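Local coordinates for spectinomycin phosphotransferase (Legionella pneumophila, PDB 3I1A), which probably phosphorylates the antibiotic spectinomycin at the expense of a nucleoside triphosphate, thereby conferring resistance, using a protein-kinase-like fold, at residues A237-V250 and N271-R284. Sequence-based numbering, arbitrary orientation.
Sequences APKERDLMFIGGGV and NVDKTILSYYRHER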
ATOM      1  N   ALA A 237       4.691  12.988  -4.677  1.00 13.51           N
ATOM      2  CA  ALA A 237       4.373  12.760  -6.066  1.00 13.79           C
ATOM      3  C   ALA A 237       3.110  13.569  -6.361  1.00 12.90           C
ATOM      4  O   ALA A 237       2.536  14.174  -5.453  1.00 14.45           O
ATOM      5  CB  ALA A 237       4.095  11.255  -6.251  1.00 14.75           C
ATOM      6  N   PRO A 238       2.706  13.639  -7.633  1.00 11.16           N
ATOM      7  CA  PRO A 238       1.489  14.366  -8.011  1.00 11.38           C
ATOM      8  C   PRO A 238       0.340  13.678  -7.271  1.00 13.35           C
ATOM      9  O   PRO A 238       0.373  12.460  -7.077  1.00 12.84           O
ATOM     10  CB  PRO A 238       1.386  14.110  -9.512  1.00 11.16           C
ATOM     11  CG  PRO A 238       2.831  14.015  -9.925  1.00 12.24           C
ATOM     12  CD  PRO A 238       3.405  13.129  -8.823  1.00 11.23           C
ATOM     13  N   LYS A 239      -0.673  14.449  -6.886  1.00 11.66           N
ATOM     14  CA  LYS A 239      -1.812  13.918  -6.149  1.00 12.93           C
ATOM     15  C   LYS A 239      -2.468  12.740  -6.849  1.00 12.47           C
ATOM     16  O   LYS A 239      -3.091  11.901  -6.187  1.00 13.08           O
ATOM     17  CB  LYS A 239      -2.862  15.021  -5.926  1.00 14.89           C
ATOM     18  CG  LYS A 239      -3.495  15.600  -7.209  1.00 15.57           C
ATOM     19  CD  LYS A 239      -4.556  16.659  -6.840  1.00 16.08           C
ATOM     20  CE  LYS A 239      -5.347  17.143  -8.071  1.00 15.80           C
ATOM     21  NZ  LYS A 239      -4.512  17.797  -9.123  1.00 15.38           N
ATOM     22  N   GLU A 240      -2.342  12.683  -8.177  1.00 12.60           N
ATOM     23  CA  GLU A 240      -2.942  11.609  -8.945  1.00 14.09           C
ATOM     24  C   GLU A 240      -2.389  10.221  -8.577  1.00 12.89           C
ATOM     25  O   GLU A 240      -3.024   9.203  -8.859  1.00 13.34           O
ATOM     26  CB  GLU A 240      -2.799  11.911 -10.451  1.00 13.14           C
ATOM     27  CG  GLU A 240      -3.681  13.095 -10.946  1.00 13.63           C
ATOM     28  CD  GLU A 240      -3.195  14.483 -10.530  1.00 14.76           C
ATOM     29  OE1 GLU A 240      -2.026  14.648 -10.105  1.00 13.93           O
ATOM     30  OE2 GLU A 240      -3.995  15.432 -10.646  1.00 13.65           O
ATOM     31  N   ARG A 241      -1.223  10.190  -7.941  1.00 12.55           N
ATOM     32  CA  ARG A 241      -0.630   8.933  -7.455  1.00 13.28           C
ATOM     33  C   ARG A 241      -1.650   8.242  -6.535  1.00 13.51           C
ATOM     34  O   ARG A 241      -1.758   6.999  -6.505  1.00 13.41           O
ATOM     35  CB  ARG A 241       0.624   9.252  -6.658  1.00 14.94           C
ATOM     36  CG  ARG A 241       1.116   8.136  -5.746  1.00 15.90           C
ATOM     37  CD  ARG A 241       1.787   7.025  -6.526  1.00 17.44           C
ATOM     38  NE  ARG A 241       0.800   6.074  -7.039  1.00 16.24           N
ATOM     39  CZ  ARG A 241       1.137   4.940  -7.631  1.00 18.77           C
ATOM     40  NH1 ARG A 241       2.425   4.630  -7.776  1.00 17.64           N
ATOM     41  NH2 ARG A 241       0.189   4.125  -8.094  1.00 19.80           N
ATOM     42  N   ASP A 242      -2.359   9.041  -5.741  1.00 13.43           N
ATOM     43  CA  ASP A 242      -3.388   8.493  -4.871  1.00 12.38           C
ATOM     44  C   ASP A 242      -4.787   8.535  -5.506  1.00 12.32           C
ATOM     45  O   ASP A 242      -5.591   7.600  -5.346  1.00 12.17           O
ATOM     46  CB  ASP A 242      -3.449   9.249  -3.526  1.00 11.76           C
ATOM     47  CG  ASP A 242      -2.283   8.926  -2.621  1.00 13.68           C
ATOM     48  OD1 ASP A 242      -1.581   7.923  -2.874  1.00 12.14           O
ATOM     49  OD2 ASP A 242      -2.089   9.663  -1.635  1.00 12.10           O
ATOM     50  N   LEU A 243      -5.096   9.601  -6.236  1.00 12.75           N
ATOM     51  CA  LEU A 243      -6.433   9.704  -6.806  1.00 12.93           C
ATOM     52  C   LEU A 243      -6.786   8.606  -7.812  1.00 12.82           C
ATOM     53  O   LEU A 243      -7.962   8.306  -8.002  1.00 15.68           O
ATOM     54  CB  LEU A 243      -6.646  11.101  -7.432  1.00 13.06           C
ATOM     55  CG  LEU A 243      -6.595  12.226  -6.384  1.00 12.64           C
ATOM     56  CD1 LEU A 243      -6.895  13.617  -7.038  1.00 13.17           C
ATOM     57  CD2 LEU A 243      -7.606  11.930  -5.279  1.00 13.89           C
ATOM     58  N   MET A 244      -5.775   8.000  -8.431  1.00 13.17           N
ATOM     59  CA  MET A 244      -6.011   6.970  -9.430  1.00 13.32           C
ATOM     60  C   MET A 244      -6.782   5.779  -8.869  1.00 13.90           C
ATOM     61  O   MET A 244      -7.432   5.045  -9.618  1.00 14.18           O
ATOM     62  CB  MET A 244      -4.682   6.484 -10.011  1.00 14.42           C
ATOM     63  CG  MET A 244      -3.779   5.799  -9.008  1.00 14.80           C
ATOM     64  SD  MET A 244      -2.963   4.295  -9.688  1.00 15.11           S
ATOM     65  CE  MET A 244      -4.269   3.057  -9.300  1.00 16.16           C
ATOM     66  N   PHE A 245      -6.725   5.602  -7.561  1.00 13.59           N
ATOM     67  CA  PHE A 245      -7.416   4.481  -6.933  1.00 15.06           C
ATOM     68  C   PHE A 245      -8.927   4.688  -6.822  1.00 16.38           C
ATOM     69  O   PHE A 245      -9.686   3.717  -6.745  1.00 16.99           O
ATOM     70  CB  PHE A 245      -6.829   4.225  -5.546  1.00 14.07           C
ATOM     71  CG  PHE A 245      -5.429   3.656  -5.587  1.00 16.24           C
ATOM     72  CD1 PHE A 245      -4.314   4.496  -5.523  1.00 14.17           C
ATOM     73  CD2 PHE A 245      -5.227   2.287  -5.744  1.00 14.21           C
ATOM     74  CE1 PHE A 245      -3.014   3.975  -5.620  1.00 15.46           C
ATOM     75  CE2 PHE A 245      -3.921   1.762  -5.838  1.00 14.47           C
ATOM     76  CZ  PHE A 245      -2.827   2.603  -5.776  1.00 14.13           C
ATOM     77  N   ILE A 246      -9.376   5.944  -6.822  1.00 16.50           N
ATOM     78  CA  ILE A 246     -10.815   6.219  -6.698  1.00 16.93           C
ATOM     79  C   ILE A 246     -11.410   5.902  -8.058  1.00 18.19           C
ATOM     80  O   ILE A 246     -11.124   6.580  -9.045  1.00 17.52           O
ATOM     81  CB  ILE A 246     -11.047   7.696  -6.287  1.00 16.09           C
ATOM     82  CG1 ILE A 246     -10.198   8.016  -5.039  1.00 13.79           C
ATOM     83  CG2 ILE A 246     -12.539   7.954  -6.028  1.00 15.15           C
ATOM     84  CD1 ILE A 246     -10.480   7.133  -3.801  1.00 12.96           C
ATOM     85  N   GLY A 247     -12.206   4.836  -8.117  1.00 18.90           N
ATOM     86  CA  GLY A 247     -12.759   4.410  -9.392  1.00 18.81           C
ATOM     87  C   GLY A 247     -11.723   3.577 -10.163  1.00 19.48           C
ATOM     88  O   GLY A 247     -11.937   3.201 -11.324  1.00 19.25           O
ATOM     89  N   GLY A 248     -10.608   3.267  -9.513  1.00 18.29           N
ATOM     90  CA  GLY A 248      -9.541   2.511 -10.166  1.00 17.85           C
ATOM     91  C   GLY A 248      -9.792   1.017 -10.329  1.00 18.84           C
ATOM     92  O   GLY A 248      -9.159   0.372 -11.151  1.00 17.72           O
ATOM     93  N   GLY A 249     -10.692   0.468  -9.521  1.00 17.88           N
ATOM     94  CA  GLY A 249     -11.020  -0.950  -9.625  1.00 19.58           C
ATOM     95  C   GLY A 249     -10.060  -1.977  -9.050  1.00 20.42           C
ATOM     96  O   GLY A 249     -10.190  -3.173  -9.358  1.00 19.80           O
ATOM     97  N   VAL A 250      -9.095  -1.545  -8.239  1.00 17.83           N
ATOM     98  CA  VAL A 250      -8.141  -2.479  -7.651  1.00 18.67           C
ATOM     99  C   VAL A 250      -8.894  -3.449  -6.734  1.00 19.20           C
ATOM    100  O   VAL A 250      -9.547  -3.028  -5.753  1.00 18.99           O
ATOM    101  CB  VAL A 250      -7.045  -1.748  -6.831  1.00 16.57           C
ATOM    102  CG1 VAL A 250      -6.099  -2.761  -6.177  1.00 17.38           C
ATOM    103  CG2 VAL A 250      -6.249  -0.844  -7.739  1.00 17.57           C
ATOM    104  N   ASN A 271      -9.999  19.465 -10.066  1.00 23.04           N
ATOM    105  CA  ASN A 271      -9.085  19.639 -11.193  1.00 23.63           C
ATOM    106  C   ASN A 271      -8.011  18.583 -11.073  1.00 22.13           C
ATOM    107  O   ASN A 271      -6.987  18.767 -10.415  1.00 21.35           O
ATOM    108  CB  ASN A 271      -8.474  21.036 -11.212  1.00 26.07           C
ATOM    109  CG  ASN A 271      -9.506  22.091 -11.560  1.00 29.01           C
ATOM    110  OD1 ASN A 271     -10.030  22.109 -12.673  1.00 30.47           O
ATOM    111  ND2 ASN A 271      -9.832  22.950 -10.600  1.00 29.71           N
ATOM    112  N   VAL A 272      -8.276  17.472 -11.747  1.00 22.01           N
ATOM    113  CA  VAL A 272      -7.409  16.313 -11.728  1.00 21.18           C
ATOM    114  C   VAL A 272      -6.770  16.173 -13.090  1.00 20.23           C
ATOM    115  O   VAL A 272      -7.449  16.223 -14.116  1.00 21.83           O
ATOM    116  CB  VAL A 272      -8.251  15.062 -11.346  1.00 21.75           C
ATOM    117  CG1 VAL A 272      -7.380  13.800 -11.290  1.00 20.63           C
ATOM    118  CG2 VAL A 272      -8.912  15.301  -9.985  1.00 21.20           C
ATOM    119  N   ASP A 273      -5.451  16.022 -13.104  1.00 19.25           N
ATOM    120  CA  ASP A 273      -4.712  15.895 -14.350  1.00 18.21           C
ATOM    121  C   ASP A 273      -4.939  14.494 -14.899  1.00 20.78           C
ATOM    122  O   ASP A 273      -4.425  13.511 -14.363  1.00 19.42           O
ATOM    123  CB  ASP A 273      -3.222  16.147 -14.105  1.00 17.62           C
ATOM    124  CG  ASP A 273      -2.432  16.222 -15.387  1.00 18.98           C
ATOM    125  OD1 ASP A 273      -2.681  15.412 -16.295  1.00 20.59           O
ATOM    126  OD2 ASP A 273      -1.550  17.093 -15.488  1.00 22.94           O
ATOM    127  N   LYS A 274      -5.718  14.413 -15.974  1.00 19.00           N
ATOM    128  CA  LYS A 274      -6.066  13.141 -16.586  1.00 21.86           C
ATOM    129  C   LYS A 274      -4.906  12.376 -17.198  1.00 21.16           C
ATOM    130  O   LYS A 274      -4.950  11.140 -17.294  1.00 21.72           O
ATOM    131  CB  LYS A 274      -7.168  13.348 -17.632  1.00 25.88           C
ATOM    132  CG  LYS A 274      -7.387  12.156 -18.547  1.00 30.24           C
ATOM    133  CD  LYS A 274      -8.538  12.409 -19.520  1.00 34.15           C
ATOM    134  CE  LYS A 274      -8.583  11.352 -20.607  1.00 36.09           C
ATOM    135  NZ  LYS A 274      -7.389  11.443 -21.506  1.00 38.80           N
ATOM    136  N   THR A 275      -3.863  13.086 -17.607  1.00 18.27           N
ATOM    137  CA  THR A 275      -2.723  12.414 -18.195  1.00 18.64           C
ATOM    138  C   THR A 275      -1.951  11.709 -17.083  1.00 17.15           C
ATOM    139  O   THR A 275      -1.519  10.570 -17.237  1.00 15.65           O
ATOM    140  CB  THR A 275      -1.800  13.409 -18.912  1.00 20.84           C
ATOM    141  OG1 THR A 275      -2.541  14.065 -19.963  1.00 21.41           O
ATOM    142  CG2 THR A 275      -0.612  12.705 -19.487  1.00 18.47           C
ATOM    143  N   ILE A 276      -1.776  12.387 -15.958  1.00 14.53           N
ATOM    144  CA  ILE A 276      -1.060  11.751 -14.870  1.00 14.09           C
ATOM    145  C   ILE A 276      -1.919  10.648 -14.245  1.00 14.98           C
ATOM    146  O   ILE A 276      -1.403   9.602 -13.861  1.00 13.67           O
ATOM    147  CB  ILE A 276      -0.636  12.757 -13.778  1.00 14.26           C
ATOM    148  CG1 ILE A 276       0.243  13.854 -14.398  1.00 15.04           C
ATOM    149  CG2 ILE A 276       0.193  12.019 -12.695  1.00 14.94           C
ATOM    150  CD1 ILE A 276       0.640  14.958 -13.396  1.00 17.22           C
ATOM    151  N   LEU A 277      -3.227  10.862 -14.168  1.00 15.69           N
ATOM    152  CA  LEU A 277      -4.105   9.838 -13.588  1.00 15.58           C
ATOM    153  C   LEU A 277      -4.074   8.570 -14.466  1.00 16.72           C
ATOM    154  O   LEU A 277      -3.998   7.449 -13.957  1.00 15.92           O
ATOM    155  CB  LEU A 277      -5.552  10.344 -13.492  1.00 16.02           C
ATOM    156  CG  LEU A 277      -6.504   9.502 -12.627  1.00 17.53           C
ATOM    157  CD1 LEU A 277      -6.302   9.825 -11.152  1.00 17.45           C
ATOM    158  CD2 LEU A 277      -7.952   9.840 -12.999  1.00 19.21           C
ATOM    159  N   SER A 278      -4.124   8.751 -15.784  1.00 17.18           N
ATOM    160  CA  SER A 278      -4.094   7.598 -16.691  1.00 18.44           C
ATOM    161  C   SER A 278      -2.716   6.923 -16.644  1.00 18.38           C
ATOM    162  O   SER A 278      -2.611   5.697 -16.714  1.00 18.60           O
ATOM    163  CB  SER A 278      -4.418   8.024 -18.121  1.00 20.51           C
ATOM    164  OG  SER A 278      -4.457   6.881 -18.976  1.00 19.63           O
ATOM    165  N   TYR A 279      -1.661   7.723 -16.522  1.00 15.82           N
ATOM    166  CA  TYR A 279      -0.309   7.178 -16.426  1.00 15.38           C
ATOM    167  C   TYR A 279      -0.200   6.218 -15.229  1.00 16.68           C
ATOM    168  O   TYR A 279       0.323   5.105 -15.348  1.00 17.70           O
ATOM    169  CB  TYR A 279       0.719   8.289 -16.221  1.00 14.84           C
ATOM    170  CG  TYR A 279       2.069   7.745 -15.794  1.00 13.95           C
ATOM    171  CD1 TYR A 279       2.886   7.078 -16.703  1.00 14.89           C
ATOM    172  CD2 TYR A 279       2.487   7.821 -14.459  1.00 12.49           C
ATOM    173  CE1 TYR A 279       4.084   6.498 -16.294  1.00 12.09           C
ATOM    174  CE2 TYR A 279       3.684   7.236 -14.035  1.00 14.53           C
ATOM    175  CZ  TYR A 279       4.475   6.579 -14.967  1.00 13.36           C
ATOM    176  OH  TYR A 279       5.650   6.023 -14.556  1.00 16.03           O
ATOM    177  N   TYR A 280      -0.663   6.660 -14.060  1.00 14.57           N
ATOM    178  CA  TYR A 280      -0.562   5.802 -12.886  1.00 13.93           C
ATOM    179  C   TYR A 280      -1.369   4.520 -12.984  1.00 15.25           C
ATOM    180  O   TYR A 280      -0.893   3.474 -12.573  1.00 15.53           O
ATOM    181  CB  TYR A 280      -0.957   6.563 -11.617  1.00 13.36           C
ATOM    182  CG  TYR A 280       0.177   7.393 -11.060  1.00 14.49           C
ATOM    183  CD1 TYR A 280       1.372   6.789 -10.669  1.00 12.58           C
ATOM    184  CD2 TYR A 280       0.056   8.778 -10.914  1.00 14.26           C
ATOM    185  CE1 TYR A 280       2.415   7.536 -10.146  1.00 15.33           C
ATOM    186  CE2 TYR A 280       1.084   9.529 -10.390  1.00 13.74           C
ATOM    187  CZ  TYR A 280       2.266   8.910 -10.001  1.00 13.79           C
ATOM    188  OH  TYR A 280       3.297   9.627  -9.424  1.00 12.04           O
ATOM    189  N   ARG A 281      -2.581   4.588 -13.529  1.00 15.69           N
ATOM    190  CA  ARG A 281      -3.406   3.381 -13.647  1.00 15.99           C
ATOM    191  C   ARG A 281      -2.761   2.376 -14.586  1.00 17.17           C
ATOM    192  O   ARG A 281      -2.823   1.174 -14.327  1.00 17.05           O
ATOM    193  CB  ARG A 281      -4.803   3.717 -14.138  1.00 17.36           C
ATOM    194  CG  ARG A 281      -5.587   4.495 -13.116  1.00 16.47           C
ATOM    195  CD  ARG A 281      -6.994   4.760 -13.606  1.00 17.97           C
ATOM    196  NE  ARG A 281      -7.802   5.293 -12.516  1.00 17.86           N
ATOM    197  CZ  ARG A 281      -9.001   5.839 -12.674  1.00 18.54           C
ATOM    198  NH1 ARG A 281      -9.547   5.934 -13.881  1.00 21.78           N
ATOM    199  NH2 ARG A 281      -9.656   6.298 -11.611  1.00 20.98           N
ATOM    200  N   HIS A 282      -2.143   2.842 -15.670  1.00 15.91           N
ATOM    201  CA  HIS A 282      -1.471   1.905 -16.570  1.00 17.07           C
ATOM    202  C   HIS A 282      -0.172   1.411 -15.942  1.00 14.97           C
ATOM    203  O   HIS A 282       0.111   0.214 -15.953  1.00 16.84           O
ATOM    204  CB  HIS A 282      -1.166   2.563 -17.941  1.00 16.59           C
ATOM    205  CG  HIS A 282      -2.376   2.762 -18.813  1.00 15.51           C
ATOM    206  ND1 HIS A 282      -3.318   3.741 -18.579  1.00 16.71           N
ATOM    207  CD2 HIS A 282      -2.813   2.075 -19.896  1.00 16.06           C
ATOM    208  CE1 HIS A 282      -4.281   3.651 -19.479  1.00 17.30           C
ATOM    209  NE2 HIS A 282      -4.000   2.647 -20.291  1.00 16.90           N
ATOM    210  N   GLU A 283       0.616   2.321 -15.377  1.00 15.63           N
ATOM    211  CA  GLU A 283       1.897   1.954 -14.780  1.00 14.68           C
ATOM    212  C   GLU A 283       1.785   1.023 -13.576  1.00 14.81           C
ATOM    213  O   GLU A 283       2.624   0.145 -13.384  1.00 13.97           O
ATOM    214  CB  GLU A 283       2.669   3.223 -14.391  1.00 14.99           C
ATOM    215  CG  GLU A 283       3.967   2.994 -13.626  1.00 16.64           C
ATOM    216  CD  GLU A 283       5.047   2.230 -14.387  1.00 17.65           C
ATOM    217  OE1 GLU A 283       5.014   2.174 -15.638  1.00 19.04           O
ATOM    218  OE2 GLU A 283       5.953   1.696 -13.717  1.00 20.06           O
ATOM    219  N   ARG A 284       0.762   1.202 -12.743  1.00 14.83           N
ATOM    220  CA  ARG A 284       0.638   0.299 -11.605  1.00 15.28           C
ATOM    221  C   ARG A 284       0.395  -1.130 -12.108  1.00 15.62           C
ATOM    222  O   ARG A 284       0.890  -2.083 -11.509  1.00 17.16           O
ATOM    223  CB  ARG A 284      -0.512   0.708 -10.693  1.00 13.77           C
ATOM    224  CG  ARG A 284      -0.476  -0.020  -9.348  1.00 15.84           C
ATOM    225  CD  ARG A 284      -1.617   0.465  -8.437  1.00 16.34           C
ATOM    226  NE  ARG A 284      -1.559  -0.205  -7.140  1.00 18.01           N
ATOM    227  CZ  ARG A 284      -2.101  -1.393  -6.886  1.00 21.46           C
ATOM    228  NH1 ARG A 284      -2.763  -2.050  -7.845  1.00 19.34           N
ATOM    229  NH2 ARG A 284      -1.954  -1.937  -5.678  1.00 18.83           N
TER
HETATM  230  O   HOH W   1       1.477   3.188 -10.496  1.00 37.28           O
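In the helical C-terminal lobe of this kinase-like fold, the short helix 240-243 and the turns after it lie against the start of helix 274-297, with Arg241 laid over the Tyr280 ring. Arg241 CA sits 3.7 Å from the ring centroid as a CH-pi contact; with CG anti to the backbone N (chi1 162°), two further turns of the chain bring the guanidinium back over Tyr280 CD1, the two planes 28° apart. Tyr280 OH goes on to Glu144, and a water that donates to Tyr280 O makes a weak bond with Arg241 NH2. Beside the ring, Met244 SD rests against Tyr280 CB.

The salt-bridged pair Lys239 and Glu240 holds the backbone at the start of the long helix through hydrogen bonds. Glu240 OE2 takes Asp273 N at 2.9 Å from above its carboxylate plane and Lys239 NZ from the opposite face; Lys239 NZ also donates to Asn271 O (3.0 Å). Asp273 is itself the N-cap, its OD1 accepting from Thr275 N and Ile276 N.

As in aminoglycoside phosphotransferases generally, this lobe completes the active-site cleft, and the helix leads toward it: Arg284, in salt bridge with Asp212, comes within about 7 Å, side chain to side chain, of Asn217, a magnesium ligand in another structure of this protein; no metal is bound here. Arg284 NE lies 3.3 Å from Phe245 CE2, at the edge of that ring, which in turn stands over one face of the guanidinium. One turn earlier, the extended Arg281 grips Met244 O side-on, NE at 2.9 Å on a lone pair and NH2 from above the carbonyl plane, while its NH1 turns to Thr329. Leu277 CD1 presses tightly on Met244 CA at 3.3 Å.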